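Local coordinates for uncharacterized protein (Bacteroides eggerthii, PDB 4L3R) that is of unknown function but belongs to the DUF4847 family of the calycin clan, consistent with the lipocalin-like antiparallel beta barrel it forms, at residues B[4-9]-B[119-124]; B[18-23]-B[130-135]; B[45-50]-B[105-110]; B[77-82]-B[110-115]. All coordinates share one frame; numbering follows the deposited sequence. Where two conformers were deposited one is given.

The contacts tie three helices and several strands of one eight-stranded antiparallel sheet together, pairing helix with strand, strand with strand and helix with helix. Contact 1 sets helix 4-10 against strand 118-123, and contact 2 brings strand 15-22 to strand 127-134, the sheet neighbour of 118-123; their centres lie about 16 Å apart. Along the chain these two cross, and contacts 3 and 4 are nested inside the loops they close. Those inner contacts share helix 106-116 and Val110, with centres about 13 Å apart: contact 3 joins that helix to helix 37-48, contact 4 to strand 78-87. Through Ile20 and Leu130, contact 2 also reaches helix 106-116, which thereby touches partners spread across the curved sheet.

Contact 1 of 4, residues B[4-9]-B[119-124]; sequences DDVMEI and FKYEGD
The N-terminal helix 4-10 packs against strand 118-123 of the calycin-like barrel, where Val6 and Ile9 meet the side chain of Tyr121. The two aliphatic side chains lie one helical turn apart and meet different parts of the tyrosine. Ile9 and Tyr121 point at each other from opposite sides of the interface, and the terminal methyl CD1 of Ile9 comes to 3.7 Å from Tyr121 CE2. Val6 instead crosses the tyrosine at roughly a right angle, and its CG2 lies 3.5 Å from Tyr121 OH, so the hydroxyl end rests on an apolar branch. With chi1 of 76°, Tyr121 CG sits between its own backbone N and carbonyl carbon, and from there the ring reaches out to the helix. On the barrel itself Tyr121 is well embedded: it packs on Leu128 and Leu130 of the adjoining strand and on Ile86, which Val6 touches as well. Backbone hydrogen bonds join Phe119 to Ile93 and Tyr121 to His91, and the His91 ring also meets that of Tyr121; strand 118-123 is thus linked to the chain at the other extreme of the sheet order, as expected where a sheet curls into a closed barrel. Beside this apolar patch a water supplies a polar link. It donates to Asp5 O at 2.7 Å and, more weakly, to Gly123 O at 3.4 Å, bridging the main chains of helix and strand. Val6 also packs on Asp61 of the second subunit, placing this helix near the subunit interface.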
loop_
_atom_site.group_PDB
_atom_site.type_symbol
_atom_site.label_atom_id
_atom_site.label_comp_id
_atom_site.label_asym_id
_atom_site.label_seq_id
_atom_site.Cartn_x
_atom_site.Cartn_y
_atom_site.Cartn_z
ATOM N N ASP B 4 -2.929 -11.786 2.480
ATOM C CA ASP B 4 -3.972 -10.896 1.943
ATOM C C ASP B 4 -4.891 -10.389 3.069
ATOM O O ASP B 4 -5.554 -9.368 2.885
ATOM C CB ASP B 4 -4.802 -11.610 0.850
ATOM C CG ASP B 4 -5.763 -10.718 0.071
ATOM O OD1 ASP B 4 -5.442 -9.522 -0.130
ATOM O OD2 ASP B 4 -6.824 -11.223 -0.358
ATOM N N ASP B 5 -4.934 -11.093 4.229
ATOM C CA ASP B 5 -5.725 -10.658 5.385
ATOM C C ASP B 5 -5.230 -9.295 5.876
ATOM O O ASP B 5 -6.046 -8.454 6.254
ATOM C CB ASP B 5 -5.652 -11.685 6.537
ATOM C CG ASP B 5 -6.361 -13.005 6.293
ATOM O OD1 ASP B 5 -6.805 -13.242 5.146
ATOM O OD2 ASP B 5 -6.467 -13.804 7.247
ATOM N N VAL B 6 -3.894 -9.074 5.844
ATOM C CA VAL B 6 -3.273 -7.809 6.259
ATOM C C VAL B 6 -3.589 -6.702 5.255
ATOM O O VAL B 6 -3.919 -5.601 5.677
ATOM C CB VAL B 6 -1.735 -7.948 6.444
ATOM C CG1 VAL B 6 -1.066 -6.588 6.669
ATOM C CG2 VAL B 6 -1.419 -8.878 7.598
HETATM N N MSE B 7 -3.500 -6.989 3.936
HETATM C CA MSE B 7 -3.736 -5.923 2.963
HETATM C C MSE B 7 -5.231 -5.632 2.794
HETATM O O MSE B 7 -5.557 -4.586 2.242
HETATM C CB MSE B 7 -3.047 -6.206 1.618
HETATM C CG MSE B 7 -1.813 -5.312 1.381
HETATM SE SE MSE B 7 -0.554 -5.137 2.904
HETATM C CE MSE B 7 -0.219 -7.013 3.094
ATOM N N GLU B 8 -6.136 -6.462 3.360
ATOM C CA GLU B 8 -7.564 -6.141 3.347
ATOM C C GLU B 8 -7.847 -5.012 4.365
ATOM O O GLU B 8 -8.855 -4.324 4.236
ATOM C CB GLU B 8 -8.415 -7.395 3.643
ATOM C CG GLU B 8 -9.915 -7.225 3.430
ATOM C CD GLU B 8 -10.361 -6.639 2.099
ATOM O OE1 GLU B 8 -9.749 -6.981 1.060
ATOM O OE2 GLU B 8 -11.322 -5.836 2.093
ATOM N N ILE B 9 -6.933 -4.784 5.334
ATOM C CA ILE B 9 -7.047 -3.710 6.324
ATOM C C ILE B 9 -6.733 -2.345 5.644
ATOM O O ILE B 9 -7.302 -1.327 6.040
ATOM C CB ILE B 9 -6.123 -4.004 7.549
ATOM C CG1 ILE B 9 -6.532 -5.325 8.250
ATOM C CG2 ILE B 9 -6.145 -2.869 8.553
ATOM C CD1 ILE B 9 -5.466 -5.899 9.179
ATOM N N PHE B 119 -0.915 -4.053 20.770
ATOM C CA PHE B 119 0.109 -5.105 20.688
ATOM C C PHE B 119 -0.320 -6.265 19.759
ATOM O O PHE B 119 0.561 -6.909 19.189
ATOM C CB PHE B 119 0.489 -5.628 22.081
ATOM C CG PHE B 119 -0.612 -6.293 22.864
ATOM C CD1 PHE B 119 -1.464 -5.547 23.663
ATOM C CD2 PHE B 119 -0.710 -7.675 22.915
ATOM C CE1 PHE B 119 -2.456 -6.169 24.425
ATOM C CE2 PHE B 119 -1.680 -8.296 23.700
ATOM C CZ PHE B 119 -2.556 -7.538 24.437
ATOM N N LYS B 120 -1.637 -6.541 19.601
ATOM C CA LYS B 120 -2.126 -7.596 18.701
ATOM C C LYS B 120 -3.513 -7.228 18.175
ATOM O O LYS B 120 -4.119 -6.269 18.652
ATOM C CB LYS B 120 -2.131 -8.988 19.382
ATOM C CG LYS B 120 -3.153 -9.170 20.511
ATOM C CD LYS B 120 -3.076 -10.560 21.154
ATOM C CE LYS B 120 -4.201 -10.805 22.136
ATOM N NZ LYS B 120 -4.135 -12.164 22.746
ATOM N N TYR B 121 -3.997 -7.970 17.168
ATOM C CA TYR B 121 -5.292 -7.688 16.556
ATOM C C TYR B 121 -5.940 -8.926 15.952
ATOM O O TYR B 121 -5.335 -9.991 15.855
ATOM C CB TYR B 121 -5.123 -6.636 15.432
ATOM C CG TYR B 121 -4.509 -7.199 14.167
ATOM C CD1 TYR B 121 -3.137 -7.399 14.064
ATOM C CD2 TYR B 121 -5.307 -7.603 13.101
ATOM C CE1 TYR B 121 -2.572 -7.970 12.926
ATOM C CE2 TYR B 121 -4.754 -8.183 11.960
ATOM C CZ TYR B 121 -3.384 -8.367 11.879
ATOM O OH TYR B 121 -2.800 -8.935 10.776
ATOM N N GLU B 122 -7.170 -8.741 15.492
ATOM C CA GLU B 122 -7.921 -9.720 14.722
ATOM C C GLU B 122 -8.965 -8.943 13.914
ATOM O O GLU B 122 -9.334 -7.830 14.293
ATOM C CB GLU B 122 -8.528 -10.831 15.605
ATOM C CG GLU B 122 -9.572 -10.373 16.605
ATOM C CD GLU B 122 -10.015 -11.411 17.622
ATOM O OE1 GLU B 122 -9.502 -12.553 17.592
ATOM O OE2 GLU B 122 -10.871 -11.066 18.470
ATOM N N GLY B 123 -9.356 -9.482 12.772
ATOM C CA GLY B 123 -10.328 -8.815 11.921
ATOM C C GLY B 123 -10.646 -9.523 10.624
ATOM O O GLY B 123 -9.990 -10.500 10.246
ATOM N N ASP B 124 -11.678 -9.014 9.943
ATOM C CA ASP B 124 -12.141 -9.516 8.657
ATOM C C ASP B 124 -12.369 -8.295 7.729
ATOM O O ASP B 124 -11.816 -7.227 7.999
ATOM C CB ASP B 124 -13.389 -10.413 8.849
ATOM C CG ASP B 124 -14.686 -9.723 9.247
ATOM O OD1 ASP B 124 -14.641 -8.531 9.606
ATOM O OD2 ASP B 124 -15.743 -10.390 9.228
HETATM O O HOH W 1 -7.965 -8.752 8.127
#

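Contact 2 of 4, residues B[18-23]-B[130-135]; sequences SRITTE and LYFKDG
Ile20 meets Phe132 at the rim of its ring, the two side chains crossing at about a right angle. The branch methyl CG2 of Ile20 does the touching: it lies near the ring plane, 3.9 Å from Phe132 CZ and at nearly the same distance, 4.0 Å, from Phe132 CE1, facing the CE1-CZ bond from outside the ring, at its edge. Although Phe132 leaves its backbone pointing away from strand 15-22, a chi1 of 70° turns the ring back so that its far end reaches the isoleucine.

The second pair, Glu23 with Tyr131, is also an edge contact at a right-angle crossing, made by the aliphatic part of the acid. Glu23 CG lies in the plane of the tyrosine ring, 3.9 Å from Tyr131 CE2, while the carboxylate plane is turned 77° from that of the ring. The tyrosine hydroxyl is engaged by Glu122, and Lys120 adds a cation-pi contact.

Tyr131 and Phe132 leave strand 127-134 on its two opposite faces, so the pairs lie on different sides of the sheet. Ile20 packs additionally on Leu107 and Val110 of helix 106-116, and Phe132 CB approaches Gly114 O of the same helix. Strand 137-144 runs between the two strands, making these side-chain contacts a reach across the intervening strand, as suits a strongly curved antiparallel sheet of the calycin type.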
loop_
_atom_site.group_PDB
_atom_site.type_symbol
_atom_site.label_atom_id
_atom_site.label_comp_id
_atom_site.label_asym_id
_atom_site.label_seq_id
_atom_site.Cartn_x
_atom_site.Cartn_y
_atom_site.Cartn_z
ATOM N N SER B 18 -16.318 1.612 17.053
ATOM C CA SER B 18 -17.634 1.131 17.484
ATOM C C SER B 18 -17.678 0.808 18.993
ATOM O O SER B 18 -18.771 0.773 19.555
ATOM C CB SER B 18 -18.029 -0.107 16.687
ATOM O OG SER B 18 -17.085 -1.149 16.864
ATOM N N ARG B 19 -16.521 0.568 19.648
ATOM C CA ARG B 19 -16.491 0.203 21.063
ATOM C C ARG B 19 -15.075 0.231 21.640
ATOM O O ARG B 19 -14.110 0.073 20.893
ATOM C CB ARG B 19 -17.070 -1.225 21.249
ATOM C CG ARG B 19 -16.402 -2.297 20.404
ATOM C CD ARG B 19 -17.265 -3.539 20.282
ATOM N NE ARG B 19 -16.560 -4.621 19.584
ATOM C CZ ARG B 19 -15.732 -5.504 20.144
ATOM N NH1 ARG B 19 -15.479 -5.462 21.447
ATOM N NH2 ARG B 19 -15.148 -6.436 19.403
ATOM N N ILE B 20 -14.964 0.445 22.964
ATOM C CA ILE B 20 -13.706 0.367 23.728
ATOM C C ILE B 20 -14.066 -0.364 25.013
ATOM O O ILE B 20 -14.654 0.239 25.899
ATOM C CB ILE B 20 -12.987 1.707 23.998
ATOM C CG1 ILE B 20 -12.910 2.545 22.726
ATOM C CG2 ILE B 20 -11.582 1.420 24.568
ATOM C CD1 ILE B 20 -12.001 3.799 22.797
ATOM N N THR B 21 -13.767 -1.656 25.101
ATOM C CA THR B 21 -14.207 -2.459 26.237
ATOM C C THR B 21 -13.101 -3.389 26.736
ATOM O O THR B 21 -11.964 -3.312 26.270
ATOM C CB THR B 21 -15.471 -3.217 25.806
ATOM O OG1 THR B 21 -16.003 -3.921 26.917
ATOM C CG2 THR B 21 -15.238 -4.157 24.626
ATOM N N THR B 22 -13.436 -4.235 27.722
ATOM C CA THR B 22 -12.502 -5.197 28.315
ATOM C C THR B 22 -12.260 -6.346 27.341
ATOM O O THR B 22 -13.032 -6.530 26.395
ATOM C CB THR B 22 -13.022 -5.696 29.663
ATOM O OG1 THR B 22 -14.358 -6.172 29.489
ATOM C CG2 THR B 22 -12.971 -4.615 30.734
ATOM N N GLU B 23 -11.195 -7.127 27.587
ATOM C CA GLU B 23 -10.750 -8.210 26.698
ATOM C C GLU B 23 -11.898 -9.103 26.183
ATOM O O GLU B 23 -11.988 -9.299 24.969
ATOM C CB GLU B 23 -9.669 -9.078 27.365
ATOM C CG GLU B 23 -8.768 -9.773 26.352
ATOM C CD GLU B 23 -7.543 -10.479 26.902
ATOM O OE1 GLU B 23 -7.273 -10.362 28.120
ATOM O OE2 GLU B 23 -6.833 -11.128 26.099
ATOM N N LEU B 130 -8.579 -4.271 17.909
ATOM C CA LEU B 130 -7.211 -3.998 18.339
ATOM C C LEU B 130 -7.096 -4.194 19.841
ATOM O O LEU B 130 -7.852 -3.587 20.603
ATOM C CB LEU B 130 -6.789 -2.570 17.967
ATOM C CG LEU B 130 -6.916 -2.184 16.499
ATOM C CD1 LEU B 130 -6.464 -0.748 16.279
ATOM C CD2 LEU B 130 -6.120 -3.120 15.605
ATOM N N TYR B 131 -6.143 -5.026 20.263
ATOM C CA TYR B 131 -5.878 -5.291 21.668
ATOM C C TYR B 131 -4.798 -4.344 22.120
ATOM O O TYR B 131 -3.774 -4.242 21.440
ATOM C CB TYR B 131 -5.441 -6.746 21.877
ATOM C CG TYR B 131 -6.558 -7.741 21.668
ATOM C CD1 TYR B 131 -7.034 -8.030 20.393
ATOM C CD2 TYR B 131 -7.138 -8.403 22.745
ATOM C CE1 TYR B 131 -8.078 -8.928 20.198
ATOM C CE2 TYR B 131 -8.177 -9.312 22.562
ATOM C CZ TYR B 131 -8.644 -9.574 21.288
ATOM O OH TYR B 131 -9.675 -10.466 21.127
ATOM N N PHE B 132 -5.006 -3.652 23.254
ATOM C CA PHE B 132 -4.017 -2.715 23.778
ATOM C C PHE B 132 -3.887 -2.862 25.277
ATOM O O PHE B 132 -4.842 -3.281 25.933
ATOM C CB PHE B 132 -4.387 -1.269 23.396
ATOM C CG PHE B 132 -5.602 -0.694 24.088
ATOM C CD1 PHE B 132 -6.874 -0.889 23.570
ATOM C CD2 PHE B 132 -5.465 0.091 25.231
ATOM C CE1 PHE B 132 -7.992 -0.330 24.197
ATOM C CE2 PHE B 132 -6.579 0.678 25.832
ATOM C CZ PHE B 132 -7.835 0.462 25.314
ATOM N N LYS B 133 -2.705 -2.522 25.820
ATOM C CA LYS B 133 -2.481 -2.619 27.258
ATOM C C LYS B 133 -2.724 -1.249 27.912
ATOM O O LYS B 133 -2.220 -0.227 27.443
ATOM C CB LYS B 133 -1.086 -3.201 27.593
ATOM C CG LYS B 133 0.134 -2.314 27.339
ATOM C CD LYS B 133 0.706 -1.746 28.633
ATOM C CE LYS B 133 1.928 -0.902 28.385
ATOM N NZ LYS B 133 2.590 -0.507 29.653
ATOM N N ASP B 134 -3.553 -1.238 28.976
ATOM C CA ASP B 134 -3.898 -0.055 29.757
ATOM C C ASP B 134 -3.433 -0.348 31.185
ATOM O O ASP B 134 -4.193 -0.878 31.996
ATOM C CB ASP B 134 -5.408 0.230 29.662
ATOM C CG ASP B 134 -5.891 1.420 30.478
ATOM O OD1 ASP B 134 -5.103 2.375 30.663
ATOM O OD2 ASP B 134 -7.063 1.405 30.910
ATOM N N GLY B 135 -2.153 -0.088 31.439
ATOM C CA GLY B 135 -1.531 -0.399 32.718
ATOM C C GLY B 135 -1.323 -1.897 32.819
ATOM O O GLY B 135 -0.724 -2.493 31.917
#

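Contact 3 of 4, residues B[45-50]-B[105-110]; sequences ELLKIT and DKLAKV
The last turn of helix 37-48 comes beside the first turn of helix 106-116, with Leu46 CA 9.0 Å from Asp105 CA and Leu47 CA 8.8 Å from Leu107 CA. The meeting place includes the N-cap of the second helix. Asp105 occupies that position, and its carboxylate divides its tasks between two oxygens. OD2 turns back to the helix start, accepting weakly from Leu107 N at 3.2 Å over a bent N-H...O angle of 126°, and from Ala108 N at 3.4 Å along a straighter but still weak line of 152°. Ser43 OG, from helix 37-48, forms a further hydrogen bond with OD2, so the cap itself ties the two helices together; the amino end of the helix would probably favour the ionised carboxylate.

The other oxygen faces an apolar neighbour. Leu46 and Asp105 extend toward each other from opposite directions, and Leu46 CD1 stops 3.4 Å from Asp105 OD1.

Further along, two leucines complete the junction. Both pack on Phe53. Leu47 and Leu107 have nearly the same conformation, CG anti to the backbone N (chi1 -174° and -173°), and their CD2 methyls make a loose contact, Leu47 CD2 lying 4.4 Å from Leu107 CD2.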
loop_
_atom_site.group_PDB
_atom_site.type_symbol
_atom_site.label_atom_id
_atom_site.label_comp_id
_atom_site.label_asym_id
_atom_site.label_seq_id
_atom_site.Cartn_x
_atom_site.Cartn_y
_atom_site.Cartn_z
ATOM N N GLU B 45 -22.271 12.012 21.300
ATOM C CA GLU B 45 -22.636 12.972 20.255
ATOM C C GLU B 45 -21.427 13.239 19.357
ATOM O O GLU B 45 -21.586 13.322 18.141
ATOM C CB GLU B 45 -23.182 14.284 20.849
ATOM C CG GLU B 45 -24.565 14.150 21.475
ATOM C CD GLU B 45 -25.674 13.662 20.560
ATOM O OE1 GLU B 45 -25.638 13.975 19.348
ATOM O OE2 GLU B 45 -26.581 12.957 21.059
ATOM N N LEU B 46 -20.216 13.319 19.939
ATOM C CA LEU B 46 -18.987 13.487 19.157
ATOM C C LEU B 46 -18.705 12.225 18.331
ATOM O O LEU B 46 -18.197 12.339 17.218
ATOM C CB LEU B 46 -17.792 13.818 20.068
ATOM C CG LEU B 46 -17.852 15.209 20.710
ATOM C CD1 LEU B 46 -16.914 15.312 21.882
ATOM C CD2 LEU B 46 -17.546 16.307 19.691
ATOM N N LEU B 47 -19.073 11.033 18.849
ATOM C CA LEU B 47 -18.889 9.765 18.138
ATOM C C LEU B 47 -19.839 9.639 16.937
ATOM O O LEU B 47 -19.490 8.940 15.989
ATOM C CB LEU B 47 -19.088 8.578 19.098
ATOM C CG LEU B 47 -18.794 7.173 18.558
ATOM C CD1 LEU B 47 -17.344 7.042 18.119
ATOM C CD2 LEU B 47 -19.119 6.121 19.602
ATOM N N LYS B 48 -21.027 10.291 16.961
ATOM C CA LYS B 48 -21.970 10.260 15.821
ATOM C C LYS B 48 -21.414 11.010 14.592
ATOM O O LYS B 48 -21.853 10.728 13.472
ATOM C CB LYS B 48 -23.344 10.861 16.189
ATOM C CG LYS B 48 -24.246 9.947 17.010
ATOM C CD LYS B 48 -25.575 10.637 17.347
ATOM C CE LYS B 48 -26.487 9.798 18.218
ATOM N NZ LYS B 48 -26.176 9.935 19.668
ATOM N N ILE B 49 -20.488 11.982 14.793
ATOM C CA ILE B 49 -19.900 12.738 13.683
ATOM C C ILE B 49 -19.051 11.769 12.860
ATOM O O ILE B 49 -18.202 11.076 13.419
ATOM C CB ILE B 49 -19.100 13.976 14.180
ATOM C CG1 ILE B 49 -20.054 15.006 14.836
ATOM C CG2 ILE B 49 -18.329 14.629 13.019
ATOM C CD1 ILE B 49 -19.379 16.078 15.702
ATOM N N THR B 50 -19.297 11.714 11.543
ATOM C CA THR B 50 -18.651 10.780 10.607
ATOM C C THR B 50 -17.118 10.791 10.687
ATOM O O THR B 50 -16.514 9.737 10.816
ATOM C CB THR B 50 -19.099 11.103 9.160
ATOM O OG1 THR B 50 -20.525 11.022 9.108
ATOM C CG2 THR B 50 -18.493 10.150 8.119
ATOM N N ASP B 105 -12.070 15.597 25.683
ATOM C CA ASP B 105 -13.062 14.528 25.801
ATOM C C ASP B 105 -12.408 13.226 26.281
ATOM O O ASP B 105 -11.385 12.826 25.733
ATOM C CB ASP B 105 -13.747 14.309 24.443
ATOM C CG ASP B 105 -14.987 13.464 24.529
ATOM O OD1 ASP B 105 -16.047 14.006 24.886
ATOM O OD2 ASP B 105 -14.894 12.251 24.259
ATOM N N LYS B 106 -12.999 12.568 27.296
ATOM C CA LYS B 106 -12.441 11.332 27.861
ATOM C C LYS B 106 -12.396 10.187 26.852
ATOM O O LYS B 106 -11.433 9.425 26.883
ATOM C CB LYS B 106 -13.209 10.887 29.111
ATOM C CG LYS B 106 -12.995 11.815 30.305
ATOM C CD LYS B 106 -13.708 11.272 31.535
ATOM C CE LYS B 106 -13.460 12.101 32.774
ATOM N NZ LYS B 106 -14.050 11.471 33.980
ATOM N N LEU B 107 -13.406 10.045 25.972
ATOM C CA LEU B 107 -13.371 8.984 24.954
ATOM C C LEU B 107 -12.224 9.232 23.974
ATOM O O LEU B 107 -11.538 8.284 23.590
ATOM C CB LEU B 107 -14.702 8.875 24.188
ATOM C CG LEU B 107 -14.826 7.692 23.207
ATOM C CD1 LEU B 107 -14.720 6.355 23.932
ATOM C CD2 LEU B 107 -16.125 7.773 22.424
ATOM N N ALA B 108 -12.006 10.501 23.591
ATOM C CA ALA B 108 -10.919 10.885 22.677
ATOM C C ALA B 108 -9.537 10.645 23.314
ATOM O O ALA B 108 -8.623 10.197 22.624
ATOM C CB ALA B 108 -11.069 12.344 22.273
ATOM N N LYS B 109 -9.394 10.906 24.630
ATOM C CA LYS B 109 -8.129 10.654 25.339
ATOM C C LYS B 109 -7.807 9.158 25.364
ATOM O O LYS B 109 -6.660 8.770 25.132
ATOM C CB LYS B 109 -8.186 11.184 26.782
ATOM C CG LYS B 109 -8.109 12.697 26.921
ATOM C CD LYS B 109 -8.311 13.090 28.391
ATOM C CE LYS B 109 -8.205 14.569 28.625
ATOM N NZ LYS B 109 -8.366 14.917 30.062
ATOM N N VAL B 110 -8.827 8.324 25.653
ATOM C CA VAL B 110 -8.695 6.866 25.702
ATOM C C VAL B 110 -8.355 6.317 24.298
ATOM O O VAL B 110 -7.509 5.430 24.175
ATOM C CB VAL B 110 -9.986 6.225 26.287
ATOM C CG1 VAL B 110 -10.043 4.720 26.020
ATOM C CG2 VAL B 110 -10.086 6.502 27.785
#

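Contact 4 of 4, residues B[77-82]-B[110-115]; sequences ANISDA and VFISGL
Ile79 and Ile112 both hold CG1 anti to the carbonyl carbon, but beyond it they differ: Ile79 stretches straight out, chi2 173°, whereas Ile112 bends, chi2 -72°. The straight chain carries Ile79 CD1 across from strand 78-87 to helix 106-116, and the bend lays Ile112 CD1 alongside it. The two side chains slide past each other in opposite directions. Ile112 CD1 consequently touches the flank as well as the end of its partner, lying 3.9 Å from both CG1 and CD1 of Ile79. Its other neighbour on the strand side is Ala77, whose CB approaches Ile112 CD1 at 4.3 Å.

Ile79 CD1 also reaches the next helical turn. It comes to 4.0 Å from Leu115 CD1, at a slant, so the methyl is received between Ile112 and Leu115, three positions apart on one helix face. Leu115 CD1 in turn lies 3.6 Å above the ring plane of Phe111, offset toward the rim, which continues the apolar chain along the helix. Ala72 packs on Leu115, and Ala74 and Ala99 on Ile112, while Phe111 meets Phe53 edge-to-face and packs on Leu17 and Phe143.

In fold terms, the helix lies against a strand of the curved antiparallel sheet. Just after Ile79 the strand turns a corner at a G1 beta bulge, where Asp81 and Ala82 both face Val70. All the groups meeting across helix and strand are methyl or methylene carbons, so the union rests on dispersion and the exclusion of water, with no polar pair between the two segments.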
loop_
_atom_site.group_PDB
_atom_site.type_symbol
_atom_site.label_atom_id
_atom_site.label_comp_id
_atom_site.label_asym_id
_atom_site.label_seq_id
_atom_site.Cartn_x
_atom_site.Cartn_y
_atom_site.Cartn_z
ATOM N N ALA B 77 -7.579 15.933 18.141
ATOM C CA ALA B 77 -6.224 15.436 17.913
ATOM C C ALA B 77 -6.152 14.456 16.738
ATOM O O ALA B 77 -7.118 13.753 16.437
ATOM C CB ALA B 77 -5.689 14.767 19.167
ATOM N N ASN B 78 -4.974 14.411 16.101
ATOM C CA ASN B 78 -4.680 13.547 14.962
ATOM C C ASN B 78 -3.414 12.745 15.166
ATOM O O ASN B 78 -2.464 13.233 15.771
ATOM C CB ASN B 78 -4.487 14.395 13.687
ATOM C CG ASN B 78 -5.763 14.937 13.115
ATOM O OD1 ASN B 78 -6.510 14.222 12.447
ATOM N ND2 ASN B 78 -6.054 16.209 13.359
ATOM N N ILE B 79 -3.384 11.551 14.581
ATOM C CA ILE B 79 -2.205 10.705 14.455
ATOM C C ILE B 79 -1.940 10.702 12.949
ATOM O O ILE B 79 -2.844 10.349 12.194
ATOM C CB ILE B 79 -2.412 9.298 15.063
ATOM C CG1 ILE B 79 -2.689 9.410 16.579
ATOM C CG2 ILE B 79 -1.196 8.394 14.770
ATOM C CD1 ILE B 79 -3.061 8.104 17.247
ATOM N N SER B 80 -0.771 11.176 12.508
ATOM C CA SER B 80 -0.455 11.280 11.079
ATOM C C SER B 80 0.776 10.464 10.717
ATOM O O SER B 80 1.880 10.766 11.184
ATOM C CB SER B 80 -0.227 12.736 10.686
ATOM O OG SER B 80 -1.404 13.489 10.938
ATOM N N ASP B 81 0.583 9.449 9.865
ATOM C CA ASP B 81 1.626 8.556 9.360
ATOM C C ASP B 81 2.492 7.981 10.498
ATOM O O ASP B 81 3.724 8.025 10.426
ATOM C CB ASP B 81 2.502 9.272 8.302
ATOM C CG ASP B 81 1.778 9.632 7.009
ATOM O OD1 ASP B 81 0.967 8.798 6.524
ATOM O OD2 ASP B 81 2.083 10.704 6.435
ATOM N N ALA B 82 1.833 7.427 11.549
ATOM C CA ALA B 82 2.565 6.791 12.645
ATOM C C ALA B 82 3.294 5.542 12.104
ATOM O O ALA B 82 2.800 4.889 11.170
ATOM C CB ALA B 82 1.619 6.415 13.779
ATOM N N VAL B 110 -8.827 8.324 25.653
ATOM C CA VAL B 110 -8.695 6.866 25.702
ATOM C C VAL B 110 -8.355 6.317 24.298
ATOM O O VAL B 110 -7.509 5.430 24.175
ATOM C CB VAL B 110 -9.986 6.225 26.287
ATOM C CG1 VAL B 110 -10.043 4.720 26.020
ATOM C CG2 VAL B 110 -10.086 6.502 27.785
ATOM N N PHE B 111 -9.025 6.829 23.259
ATOM C CA PHE B 111 -8.803 6.411 21.869
ATOM C C PHE B 111 -7.350 6.653 21.430
ATOM O O PHE B 111 -6.703 5.730 20.937
ATOM C CB PHE B 111 -9.766 7.185 20.951
ATOM C CG PHE B 111 -9.652 6.897 19.475
ATOM C CD1 PHE B 111 -10.278 5.795 18.919
ATOM C CD2 PHE B 111 -9.002 7.780 18.627
ATOM C CE1 PHE B 111 -10.230 5.563 17.553
ATOM C CE2 PHE B 111 -8.940 7.539 17.255
ATOM C CZ PHE B 111 -9.566 6.435 16.724
ATOM N N ILE B 112 -6.838 7.874 21.646
ATOM C CA ILE B 112 -5.475 8.254 21.241
ATOM C C ILE B 112 -4.424 7.466 22.035
ATOM O O ILE B 112 -3.493 6.941 21.425
ATOM C CB ILE B 112 -5.261 9.793 21.369
ATOM C CG1 ILE B 112 -6.145 10.565 20.351
ATOM C CG2 ILE B 112 -3.780 10.187 21.209
ATOM C CD1 ILE B 112 -5.724 10.484 18.860
ATOM N N SER B 113 -4.557 7.383 23.373
ATOM C CA SER B 113 -3.600 6.624 24.195
ATOM C C SER B 113 -3.594 5.142 23.854
ATOM O O SER B 113 -2.530 4.533 23.811
ATOM C CB SER B 113 -3.904 6.775 25.688
ATOM O OG SER B 113 -3.470 8.037 26.160
ATOM N N GLY B 114 -4.780 4.576 23.673
ATOM C CA GLY B 114 -4.945 3.165 23.368
ATOM C C GLY B 114 -4.309 2.743 22.063
ATOM O O GLY B 114 -3.758 1.644 21.982
ATOM N N LEU B 115 -4.361 3.609 21.032
ATOM C CA LEU B 115 -3.774 3.285 19.723
ATOM C C LEU B 115 -2.263 3.118 19.799
ATOM O O LEU B 115 -1.744 2.197 19.179
ATOM C CB LEU B 115 -4.148 4.321 18.665
ATOM C CG LEU B 115 -5.574 4.183 18.138
ATOM C CD1 LEU B 115 -5.999 5.446 17.436
ATOM C CD2 LEU B 115 -5.708 2.986 17.174
#